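Local coordinates for protein sugar phosphate isomerase/epimerase (Parabacteroides distasonis, PDB 3OBE) that probably acts as an isomerase or epimerase on sugars or sugar phosphates, on a xylose isomerase-like TIM barrel fold, at residues G24-S29 with Y275-G280; G31-Q36 with T286-V291; P134-I139 with W166-H171; E140-A145 with V178-E183. All blocks are in the same frame, centred on the assembly; numbering follows the deposited sequence. Where two conformers were deposited one is given.

Interaction 1. Residues G24-S29 with Y275-G280; sequences GLQTYS and YVELEG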
# COMPACT_ATOMS: atom_id res chain seq x y z
N GLY A 24 -5.70 -6.83 5.76
CA GLY A 24 -4.35 -6.36 6.02
C GLY A 24 -4.24 -5.06 6.79
O GLY A 24 -5.19 -4.26 6.88
N LEU A 25 -3.04 -4.85 7.31
CA LEU A 25 -2.69 -3.63 8.03
C LEU A 25 -1.33 -3.16 7.60
O LEU A 25 -0.37 -3.96 7.61
CB LEU A 25 -2.62 -3.89 9.57
CG LEU A 25 -2.21 -2.67 10.42
CD1 LEU A 25 -3.29 -1.59 10.41
CD2 LEU A 25 -1.91 -3.05 11.86
N GLN A 26 -1.20 -1.87 7.29
CA GLN A 26 0.11 -1.24 7.15
C GLN A 26 0.65 -0.91 8.53
O GLN A 26 0.07 -0.13 9.27
CB GLN A 26 0.02 -0.01 6.25
CG GLN A 26 1.21 0.97 6.30
CD GLN A 26 2.57 0.32 6.08
OE1 GLN A 26 3.37 0.25 7.00
NE2 GLN A 26 2.83 -0.17 4.86
N THR A 27 1.74 -1.55 8.92
CA THR A 27 2.18 -1.49 10.28
C THR A 27 2.77 -0.14 10.75
O THR A 27 2.94 0.11 11.97
CB THR A 27 3.24 -2.59 10.55
OG1 THR A 27 4.37 -2.37 9.71
CG2 THR A 27 2.62 -4.03 10.37
N TYR A 28 3.07 0.72 9.78
CA TYR A 28 3.43 2.08 10.09
C TYR A 28 2.32 2.77 10.92
O TYR A 28 2.62 3.65 11.73
CB TYR A 28 3.68 2.84 8.81
CG TYR A 28 4.27 4.21 9.02
CD1 TYR A 28 5.57 4.37 9.46
CD2 TYR A 28 3.48 5.35 8.80
CE1 TYR A 28 6.11 5.64 9.65
CE2 TYR A 28 4.01 6.62 9.00
CZ TYR A 28 5.30 6.75 9.42
OH TYR A 28 5.82 8.01 9.59
N SER A 29 1.09 2.28 10.80
CA SER A 29 -0.04 2.77 11.61
C SER A 29 0.20 2.72 13.10
O SER A 29 -0.39 3.51 13.82
CB SER A 29 -1.31 1.95 11.33
OG SER A 29 -1.63 1.99 9.95
N TYR A 275 -4.96 -3.13 2.62
CA TYR A 275 -4.32 -2.84 3.88
C TYR A 275 -4.92 -1.59 4.48
O TYR A 275 -5.04 -0.54 3.81
CB TYR A 275 -2.80 -2.66 3.69
CG TYR A 275 -2.20 -3.89 3.09
CD1 TYR A 275 -1.79 -4.95 3.87
CD2 TYR A 275 -2.05 -4.00 1.70
CE1 TYR A 275 -1.25 -6.12 3.28
CE2 TYR A 275 -1.57 -5.14 1.11
CZ TYR A 275 -1.14 -6.19 1.91
OH TYR A 275 -0.66 -7.34 1.30
N VAL A 276 -5.30 -1.72 5.75
CA VAL A 276 -5.71 -0.61 6.57
C VAL A 276 -4.53 0.27 6.97
O VAL A 276 -3.45 -0.24 7.32
CB VAL A 276 -6.42 -1.14 7.86
CG1 VAL A 276 -6.72 -0.04 8.83
CG2 VAL A 276 -7.71 -1.92 7.48
N GLU A 277 -4.75 1.58 6.98
CA GLU A 277 -3.79 2.51 7.56
C GLU A 277 -4.51 3.57 8.36
O GLU A 277 -5.57 4.04 7.96
CB GLU A 277 -2.91 3.15 6.50
CG GLU A 277 -1.79 4.03 7.15
CD GLU A 277 -0.57 4.29 6.28
OE1 GLU A 277 -0.51 3.79 5.14
OE2 GLU A 277 0.33 5.00 6.79
N LEU A 278 -3.91 3.95 9.47
CA LEU A 278 -4.34 5.08 10.28
C LEU A 278 -3.16 6.02 10.52
O LEU A 278 -2.04 5.58 10.75
CB LEU A 278 -4.86 4.69 11.64
CG LEU A 278 -6.26 4.10 11.79
CD1 LEU A 278 -6.45 2.79 11.09
CD2 LEU A 278 -6.69 4.03 13.29
N GLU A 279 -3.47 7.31 10.42
CA GLU A 279 -2.55 8.34 10.86
C GLU A 279 -2.66 8.49 12.38
O GLU A 279 -3.48 7.83 13.02
CB GLU A 279 -2.82 9.64 10.09
CG GLU A 279 -4.11 10.34 10.47
CD GLU A 279 -4.36 11.53 9.58
OE1 GLU A 279 -4.83 11.34 8.45
OE2 GLU A 279 -4.04 12.67 10.03
N GLY A 280 -1.78 9.29 12.96
CA GLY A 280 -1.74 9.52 14.42
C GLY A 280 -3.02 10.19 14.88
O GLY A 280 -3.58 11.05 14.21

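Interaction 2. Residues G31-Q36 with T286-V291; sequences GQELLQ and TQFEGV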
# COMPACT_ATOMS: atom_id res chain seq x y z
N GLY A 31 3.23 2.62 14.68
CA GLY A 31 4.62 3.01 15.00
C GLY A 31 5.25 2.22 16.11
O GLY A 31 5.36 0.95 16.07
N GLN A 32 5.57 2.95 17.17
CA GLN A 32 6.34 2.40 18.27
C GLN A 32 5.48 1.48 19.12
O GLN A 32 6.03 0.68 19.87
CB GLN A 32 6.97 3.54 19.11
CG GLN A 32 8.14 4.20 18.39
CD GLN A 32 9.32 3.25 18.20
OE1 GLN A 32 9.63 2.43 19.08
NE2 GLN A 32 9.96 3.32 17.04
N GLU A 33 4.15 1.55 18.99
CA GLU A 33 3.32 0.72 19.88
C GLU A 33 3.51 -0.76 19.57
O GLU A 33 3.44 -1.58 20.48
CB GLU A 33 1.83 1.05 19.77
CG GLU A 33 1.52 2.46 20.15
CD GLU A 33 0.05 2.82 20.03
OE1 GLU A 33 -0.82 1.91 20.15
OE2 GLU A 33 -0.20 4.05 19.85
N LEU A 34 3.79 -1.07 18.31
CA LEU A 34 4.04 -2.46 17.88
C LEU A 34 5.51 -2.82 18.14
O LEU A 34 5.79 -3.83 18.77
CB LEU A 34 3.68 -2.68 16.40
CG LEU A 34 3.87 -4.09 15.81
CD1 LEU A 34 3.15 -5.18 16.62
CD2 LEU A 34 3.44 -4.15 14.31
N LEU A 35 6.42 -1.95 17.71
CA LEU A 35 7.86 -2.21 17.77
C LEU A 35 8.36 -2.48 19.17
O LEU A 35 9.26 -3.31 19.35
CB LEU A 35 8.66 -1.06 17.13
CG LEU A 35 8.42 -0.79 15.64
CD1 LEU A 35 9.03 0.55 15.27
CD2 LEU A 35 8.96 -1.90 14.77
N GLN A 36 7.76 -1.84 20.17
CA GLN A 36 8.18 -2.00 21.56
C GLN A 36 7.78 -3.33 22.20
O GLN A 36 8.29 -3.68 23.27
CB GLN A 36 7.61 -0.85 22.41
CG GLN A 36 6.12 -1.04 22.81
CD GLN A 36 5.47 0.23 23.36
OE1 GLN A 36 6.12 1.28 23.50
NE2 GLN A 36 4.17 0.14 23.67
N THR A 286 -4.69 5.58 21.66
CA THR A 286 -3.63 4.75 21.09
C THR A 286 -3.94 4.38 19.64
O THR A 286 -5.09 4.21 19.25
CB THR A 286 -3.41 3.45 21.90
OG1 THR A 286 -4.58 2.61 21.84
CG2 THR A 286 -3.08 3.73 23.33
N GLN A 287 -2.88 4.17 18.86
CA GLN A 287 -3.05 3.60 17.53
C GLN A 287 -3.65 2.21 17.61
O GLN A 287 -4.48 1.87 16.75
CB GLN A 287 -1.73 3.60 16.76
CG GLN A 287 -1.23 5.02 16.47
CD GLN A 287 -2.21 5.81 15.65
OE1 GLN A 287 -2.96 6.63 16.18
NE2 GLN A 287 -2.23 5.58 14.35
N PHE A 288 -3.27 1.42 18.61
CA PHE A 288 -3.88 0.07 18.74
C PHE A 288 -5.38 0.15 18.80
O PHE A 288 -6.06 -0.65 18.17
CB PHE A 288 -3.34 -0.74 19.90
CG PHE A 288 -2.35 -1.76 19.47
CD1 PHE A 288 -2.76 -2.87 18.75
CD2 PHE A 288 -1.01 -1.61 19.74
CE1 PHE A 288 -1.84 -3.82 18.35
CE2 PHE A 288 -0.08 -2.57 19.32
CZ PHE A 288 -0.53 -3.67 18.63
N GLU A 289 -5.91 1.08 19.59
CA GLU A 289 -7.36 1.24 19.67
C GLU A 289 -7.99 1.47 18.33
O GLU A 289 -8.96 0.82 17.97
CB GLU A 289 -7.75 2.35 20.64
CG GLU A 289 -9.29 2.46 20.72
CD GLU A 289 -9.80 3.59 21.57
OE1 GLU A 289 -8.98 4.27 22.22
OE2 GLU A 289 -11.05 3.80 21.51
N GLY A 290 -7.42 2.40 17.57
CA GLY A 290 -7.97 2.75 16.25
C GLY A 290 -7.88 1.60 15.28
O GLY A 290 -8.83 1.32 14.55
N VAL A 291 -6.79 0.85 15.39
CA VAL A 291 -6.57 -0.32 14.54
C VAL A 291 -7.55 -1.45 14.91
O VAL A 291 -8.12 -2.09 14.05
CB VAL A 291 -5.08 -0.74 14.64
CG1 VAL A 291 -4.89 -2.14 14.21
CG2 VAL A 291 -4.21 0.29 13.83

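Interaction 3. Residues P134-I139 with W166-H171; sequences PSLPRI and WGYHNH. With PO4 (phosphate ion), chain C.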
# COMPACT_ATOMS: atom_id res chain seq x y z
N PRO A 134 5.51 4.14 -2.27
CA PRO A 134 4.41 5.04 -1.85
C PRO A 134 4.78 6.51 -1.93
O PRO A 134 4.17 7.35 -1.27
CB PRO A 134 4.22 4.61 -0.40
CG PRO A 134 5.63 4.40 0.08
CD PRO A 134 6.34 3.72 -1.11
N SER A 135 5.78 6.82 -2.72
CA SER A 135 6.42 8.15 -2.71
C SER A 135 6.46 8.69 -4.14
O SER A 135 7.00 8.06 -5.05
CB SER A 135 7.83 8.02 -2.19
OG SER A 135 7.80 7.52 -0.87
N LEU A 136 5.84 9.85 -4.31
CA LEU A 136 5.72 10.55 -5.59
C LEU A 136 6.97 11.32 -5.92
O LEU A 136 7.37 12.20 -5.15
CB LEU A 136 4.54 11.55 -5.51
CG LEU A 136 4.17 12.35 -6.78
CD1 LEU A 136 3.83 11.49 -7.98
CD2 LEU A 136 2.95 13.22 -6.44
N PRO A 137 7.60 11.03 -7.08
CA PRO A 137 8.71 11.89 -7.52
C PRO A 137 8.26 13.29 -7.92
O PRO A 137 7.06 13.57 -8.03
CB PRO A 137 9.28 11.11 -8.72
CG PRO A 137 8.88 9.67 -8.50
CD PRO A 137 7.48 9.85 -7.94
N ARG A 138 9.24 14.16 -8.14
CA ARG A 138 8.93 15.45 -8.69
C ARG A 138 8.33 15.34 -10.07
O ARG A 138 8.98 14.88 -10.98
CB ARG A 138 10.20 16.31 -8.73
CG ARG A 138 9.87 17.75 -9.15
CD ARG A 138 11.02 18.77 -8.99
NE ARG A 138 11.37 18.96 -7.58
CZ ARG A 138 10.72 19.73 -6.72
NH1 ARG A 138 9.66 20.47 -7.11
NH2 ARG A 138 11.16 19.79 -5.47
N ILE A 139 7.09 15.80 -10.22
CA ILE A 139 6.44 15.77 -11.53
C ILE A 139 5.92 17.13 -11.85
O ILE A 139 4.97 17.59 -11.21
CB ILE A 139 5.24 14.74 -11.56
CG1 ILE A 139 5.65 13.37 -11.04
CG2 ILE A 139 4.58 14.74 -12.97
CD1 ILE A 139 6.54 12.62 -11.84
N TRP A 166 5.03 -5.56 -8.39
CA TRP A 166 5.40 -4.18 -8.08
C TRP A 166 4.17 -3.31 -8.21
O TRP A 166 3.45 -3.39 -9.20
CB TRP A 166 6.52 -3.70 -9.00
CG TRP A 166 7.14 -2.41 -8.55
CD1 TRP A 166 8.27 -2.30 -7.80
CD2 TRP A 166 6.67 -1.07 -8.78
NE1 TRP A 166 8.55 -0.98 -7.55
CE2 TRP A 166 7.61 -0.20 -8.17
CE3 TRP A 166 5.59 -0.51 -9.46
CZ2 TRP A 166 7.45 1.19 -8.17
CZ3 TRP A 166 5.47 0.84 -9.50
CH2 TRP A 166 6.36 1.68 -8.84
N GLY A 167 3.99 -2.38 -7.25
CA GLY A 167 2.89 -1.44 -7.27
C GLY A 167 3.27 -0.04 -6.79
O GLY A 167 4.33 0.14 -6.19
N TYR A 168 2.36 0.89 -7.01
CA TYR A 168 2.52 2.30 -6.68
C TYR A 168 1.33 2.77 -5.84
O TYR A 168 0.17 2.57 -6.23
CB TYR A 168 2.64 3.17 -7.93
CG TYR A 168 2.85 4.60 -7.60
CD1 TYR A 168 4.08 5.02 -7.14
CD2 TYR A 168 1.79 5.53 -7.59
CE1 TYR A 168 4.28 6.30 -6.78
CE2 TYR A 168 1.98 6.81 -7.21
CZ TYR A 168 3.25 7.20 -6.82
OH TYR A 168 3.51 8.51 -6.46
N HIS A 169 1.63 3.38 -4.70
CA HIS A 169 0.63 3.86 -3.73
C HIS A 169 0.57 5.36 -3.78
O HIS A 169 1.59 6.05 -3.56
CB HIS A 169 1.00 3.38 -2.33
CG HIS A 169 0.15 3.95 -1.25
ND1 HIS A 169 0.69 4.52 -0.13
CD2 HIS A 169 -1.20 4.01 -1.10
CE1 HIS A 169 -0.29 4.94 0.66
NE2 HIS A 169 -1.45 4.65 0.10
N ASN A 170 -0.60 5.87 -4.12
CA ASN A 170 -0.85 7.28 -4.23
C ASN A 170 -1.20 7.94 -2.89
O ASN A 170 -1.67 7.29 -1.95
CB ASN A 170 -2.05 7.60 -5.16
CG ASN A 170 -3.33 7.03 -4.66
OD1 ASN A 170 -3.55 5.82 -4.76
ND2 ASN A 170 -4.19 7.86 -4.09
N HIS A 171 -1.04 9.27 -2.84
CA HIS A 171 -1.71 10.10 -1.83
C HIS A 171 -2.61 11.05 -2.62
O HIS A 171 -3.34 10.56 -3.46
CB HIS A 171 -0.69 10.76 -0.93
CG HIS A 171 0.09 9.74 -0.15
ND1 HIS A 171 1.04 8.93 -0.74
CD2 HIS A 171 -0.02 9.33 1.14
CE1 HIS A 171 1.51 8.09 0.18
NE2 HIS A 171 0.88 8.30 1.32
P PO4 C . 1.97 5.90 3.88
O1 PO4 C . 2.21 5.98 5.39
O2 PO4 C . 0.90 6.89 3.56
O3 PO4 C . 1.45 4.45 3.68
O4 PO4 C . 3.22 6.05 3.09

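Interaction 4. Residues E140-A145 with V178-E183; sequences ENEDDA and VLKAGE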
# COMPACT_ATOMS: atom_id res chain seq x y z
N GLU A 140 6.57 17.80 -12.80
CA GLU A 140 6.16 19.15 -13.16
C GLU A 140 5.55 19.25 -14.52
O GLU A 140 4.88 20.24 -14.83
CB GLU A 140 7.34 20.08 -12.98
CG GLU A 140 7.57 20.18 -11.49
CD GLU A 140 8.86 20.86 -11.04
OE1 GLU A 140 9.87 20.86 -11.78
OE2 GLU A 140 8.81 21.33 -9.87
N ASN A 141 5.76 18.22 -15.34
CA ASN A 141 5.13 18.14 -16.65
C ASN A 141 4.98 16.67 -17.04
O ASN A 141 5.44 15.76 -16.31
CB ASN A 141 5.91 18.97 -17.70
CG ASN A 141 7.30 18.44 -17.96
OD1 ASN A 141 7.54 17.23 -17.90
ND2 ASN A 141 8.21 19.34 -18.34
N GLU A 142 4.34 16.43 -18.17
CA GLU A 142 4.11 15.08 -18.67
C GLU A 142 5.39 14.28 -18.83
O GLU A 142 5.42 13.12 -18.45
CB GLU A 142 3.37 15.06 -20.03
CG GLU A 142 1.89 15.22 -19.91
CD GLU A 142 1.14 14.77 -21.16
OE1 GLU A 142 1.70 14.02 -22.00
OE2 GLU A 142 -0.03 15.19 -21.31
N ASP A 143 6.44 14.91 -19.37
CA ASP A 143 7.69 14.20 -19.63
C ASP A 143 8.26 13.60 -18.34
O ASP A 143 8.72 12.47 -18.35
CB ASP A 143 8.77 15.07 -20.31
CG ASP A 143 8.44 15.39 -21.79
OD1 ASP A 143 7.51 14.76 -22.38
OD2 ASP A 143 9.12 16.28 -22.33
N ASP A 144 8.15 14.35 -17.23
CA ASP A 144 8.63 13.84 -15.94
C ASP A 144 7.86 12.59 -15.55
O ASP A 144 8.45 11.64 -15.05
CB ASP A 144 8.41 14.87 -14.84
CG ASP A 144 9.22 16.14 -15.03
OD1 ASP A 144 10.20 16.18 -15.79
OD2 ASP A 144 8.80 17.12 -14.39
N ALA A 145 6.53 12.60 -15.74
CA ALA A 145 5.69 11.46 -15.47
C ALA A 145 6.04 10.25 -16.36
O ALA A 145 5.99 9.14 -15.90
CB ALA A 145 4.22 11.85 -15.64
N VAL A 178 -0.89 18.01 -14.71
CA VAL A 178 0.31 18.59 -15.28
C VAL A 178 0.14 18.72 -16.80
O VAL A 178 -0.58 17.96 -17.40
CB VAL A 178 1.59 17.80 -14.93
CG1 VAL A 178 1.81 17.81 -13.41
CG2 VAL A 178 1.55 16.35 -15.47
N LEU A 179 0.73 19.75 -17.33
CA LEU A 179 0.74 20.04 -18.74
C LEU A 179 1.89 19.31 -19.43
O LEU A 179 2.82 18.82 -18.77
CB LEU A 179 0.92 21.54 -18.96
CG LEU A 179 -0.25 22.44 -18.53
CD1 LEU A 179 0.04 23.87 -18.90
CD2 LEU A 179 -1.52 21.94 -19.17
N LYS A 180 1.89 19.29 -20.75
CA LYS A 180 3.09 18.89 -21.50
C LYS A 180 4.15 19.96 -21.43
O LYS A 180 3.85 21.12 -21.26
CB LYS A 180 2.75 18.59 -22.97
CG LYS A 180 1.90 17.34 -23.11
CD LYS A 180 1.64 17.04 -24.58
CE LYS A 180 1.17 15.61 -24.75
NZ LYS A 180 -0.09 15.41 -23.97
N ALA A 181 5.41 19.56 -21.57
CA ALA A 181 6.48 20.53 -21.81
C ALA A 181 6.09 21.35 -23.03
O ALA A 181 5.63 20.78 -24.03
CB ALA A 181 7.82 19.82 -22.02
N GLY A 182 6.29 22.66 -22.96
CA GLY A 182 6.00 23.59 -24.01
C GLY A 182 4.55 23.98 -24.17
O GLY A 182 4.23 24.78 -25.02
N GLU A 183 3.67 23.42 -23.36
CA GLU A 183 2.24 23.64 -23.53
C GLU A 183 1.88 24.98 -22.97
O GLU A 183 2.23 25.29 -21.84
CB GLU A 183 1.42 22.54 -22.86
CG GLU A 183 -0.05 22.66 -23.15
CD GLU A 183 -0.83 21.41 -22.76
OE1 GLU A 183 -0.26 20.47 -22.17
OE2 GLU A 183 -2.04 21.38 -23.06
O HOH W 1 2.65 21.30 -15.78
O HOH W 2 5.69 16.61 -22.39

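Interaction 1. Residues G24-S29 with Y275-G280
Leu25 N sits at the edge of the Tyr275 ring, near its plane and 3.7 Å from CD1, while Gly24 CA comes in obliquely; a CB on Gly24 would run into that same CD1. The Tyr275 hydroxyl goes on to Ser93. The Tyr28 ring is likewise met at its edge, with Glu277 OE2 3.8 Å from CD2 and the carboxylate plane turned 76° against the ring. Glu277 also runs alongside Gln26, both pointing the same way. The Gln26 chain bends at its second torsion (chi2 52°), which brings OE1 back to accept from Tyr28 N on a lone pair and sends NE2 to Glu54 and Ile55. The first and last strands of the barrel pair in parallel: Val276 N donates to Gly24 O at 2.8 Å, almost straight at 177°, and Gln26 N to Val276 O at 2.8 Å. Past the strands Ser29 takes over, its OG accepting from Leu278 N at 3.0 Å and donating to Gln26 O at 2.8 Å. With an alanine at Ser29, Leu278 N would probably lose its acceptor and the 3-10 segment 27-29 its side-chain tie to the departing 275-280 chain. One hydroxyl used in both directions thus extends the strand pairing into the loops, beside a Glu277 carboxylate that lies about 3 Å, nearest atoms, from a phosphate ion, probably from the crystallisation liquor, whose place is consistent with a substrate pocket.

Interaction 2. Residues G31-Q36 with T286-V291
Glu33 meets the start of helix 287-300, the last helix of the barrel, and supplies acceptors to its first-turn amides. Its carboxylate takes two backbone N-H groups: OE1 accepts from Phe288 N at 2.9 Å and OE2 from Gln287 N at 2.9 Å. Both oxygens are met on their syn sides, the donors lying 32° and 19° out of the carboxylate plane, so two bonds fix how the group is turned. The reach comes from a chain that runs straight out beyond CG (chi2 179°). Thr286, the N-cap, handles a further amide itself, its OG1 accepting from Glu289 N at 3.0 Å. A negative charge at this helix end probably also gains from the helix dipole. The Glu33 stem packs against the Phe288 ring, CB 3.9 Å from CD2, and Glu33 O lies in the ring plane at its edge, 3.8 Å from CE2. Gln287 CB touches OE2, but its amide bends away to Ser29 O and Glu279 O through NE2 and to Asp281 and Trp249 through OE1. Thus helix 32-35 is joined to helix 287-300, while Phe288 continues onto Leu30 and onto Arg44 and Leu45 of helix 38-48, which follows helix 32-35 in the chain.

Interaction 3. Residues P134-I139 with W166-H171
Leu136 meets Tyr168 by van der Waals contact. The tyrosine hydroxyl fits into the bend of the leucine, with Tyr168 OH 3.1 Å from Leu136 CA and 3.4 Å from Leu136 CD1, the two side chains passing at a slant. With chi1 at -178° the ring swings over toward the 134-139 loop and puts its hydroxyl at Leu136, though that hydroxyl spends its polarity on Glu174, not on the leucine backbone. Ser135 O lies in the ring plane at the Tyr168 edge, 3.7 Å from CE1.

No conventional hydrogen bond joins the two segments; the close approaches of Pro134, the most covered residue here, are C-H and van der Waals contacts. Pro134 CA points a C-H at His169 O from 3.4 Å. Pro134 O in turn lies near the plane of the His171 ring at its edge, 3.1 Å from CE1, and Pro134 CB lies in plane at the edge of His169, 3.5 Å from ND1.

The strong polar contact is to the phosphate ion. His171 NE2 donates to its O2 at 2.6 Å and 167°, while His169 CE1 comes within 3.5 Å of O3. His169 NE2 is held by Asp218, which helps set the turn of that ring. The ion probably comes from the crystallisation liquor, but its place beside these two histidines is consistent with a substrate pocket.

Strand 165-169 runs between strands 130-133 and 213-218 of the barrel; the 134-139 loop leaves the end of 130-133, folds across the tip of its neighbour, and leans through Leu136 on Ile200 and Phe204 of helix 200-207.

Interaction 4. Residues E140-A145 with V178-E183
Asn141, packed against Leu179 and Ala181, opens helix 142-160 with a capping box. Its OD1 accepts from Asp144 N at 3.0 Å, nearly in line with the amide C=O, and Asp144 OD2 answers with a weak bond from Asn141 N and a firmer one from Glu140 N, at 2.8 Å on its anti lone pair. Asn141 CG stands between the backbone N and the carbonyl carbon (chi1 65°), which turns the amide back over the first helical turn. Without this amide, as with an alanine here, Asp144 N would probably be left without its side-chain acceptor and a gap would open beside Ala181.

The 178-183 loop supplies a further acceptor: Glu142 N donates to Leu179 O at 2.9 Å, tilted 27° from the carbonyl plane. A water bridges Glu140 O to Leu179 N. In one of the two modelled conformers of Glu142, OE2 forms a salt bridge with Lys180 NZ, brought there by a bend at the last torsion of its chain; the alternative conformer makes this link less certain.

Lys180 to Glu183 form a type II turn with Gly182 at positive phi, and Glu183 OE1 accepts from Lys180 N. Val178 packs against the start of the helix, CG2 3.8 Å from Asn141 C, and continues onto Ile200 and Leu203 of helix 200-207. At the far end of the contact, Ala181 CB sits 3.7 Å from Asn141 ND2 and 3.8 Å from Asp143 OD2.

Overall arrangement
From the N terminus, strand 24-26 runs into interaction 1, and the chain then passes to helix 32-35 in interaction 2; both wait some 250 residues for their partners. Interaction 3 closes a short loop, from the end of strand 130-133 through helix 142-160 to strand 165-169. Interaction 4 starts just after the first segment of interaction 3 and ends at 178-183, so the two cross, touching at Arg138 and Ile139. Both lie within the long loops that interactions 1 and 2 finally close, themselves crossing, at strand 273-276 and helix 287-300. Interactions 1 and 2 thus seal the barrel, first strand to last and helix to helix. Interactions 2 and 4 lie on opposite sides of the chain's centre.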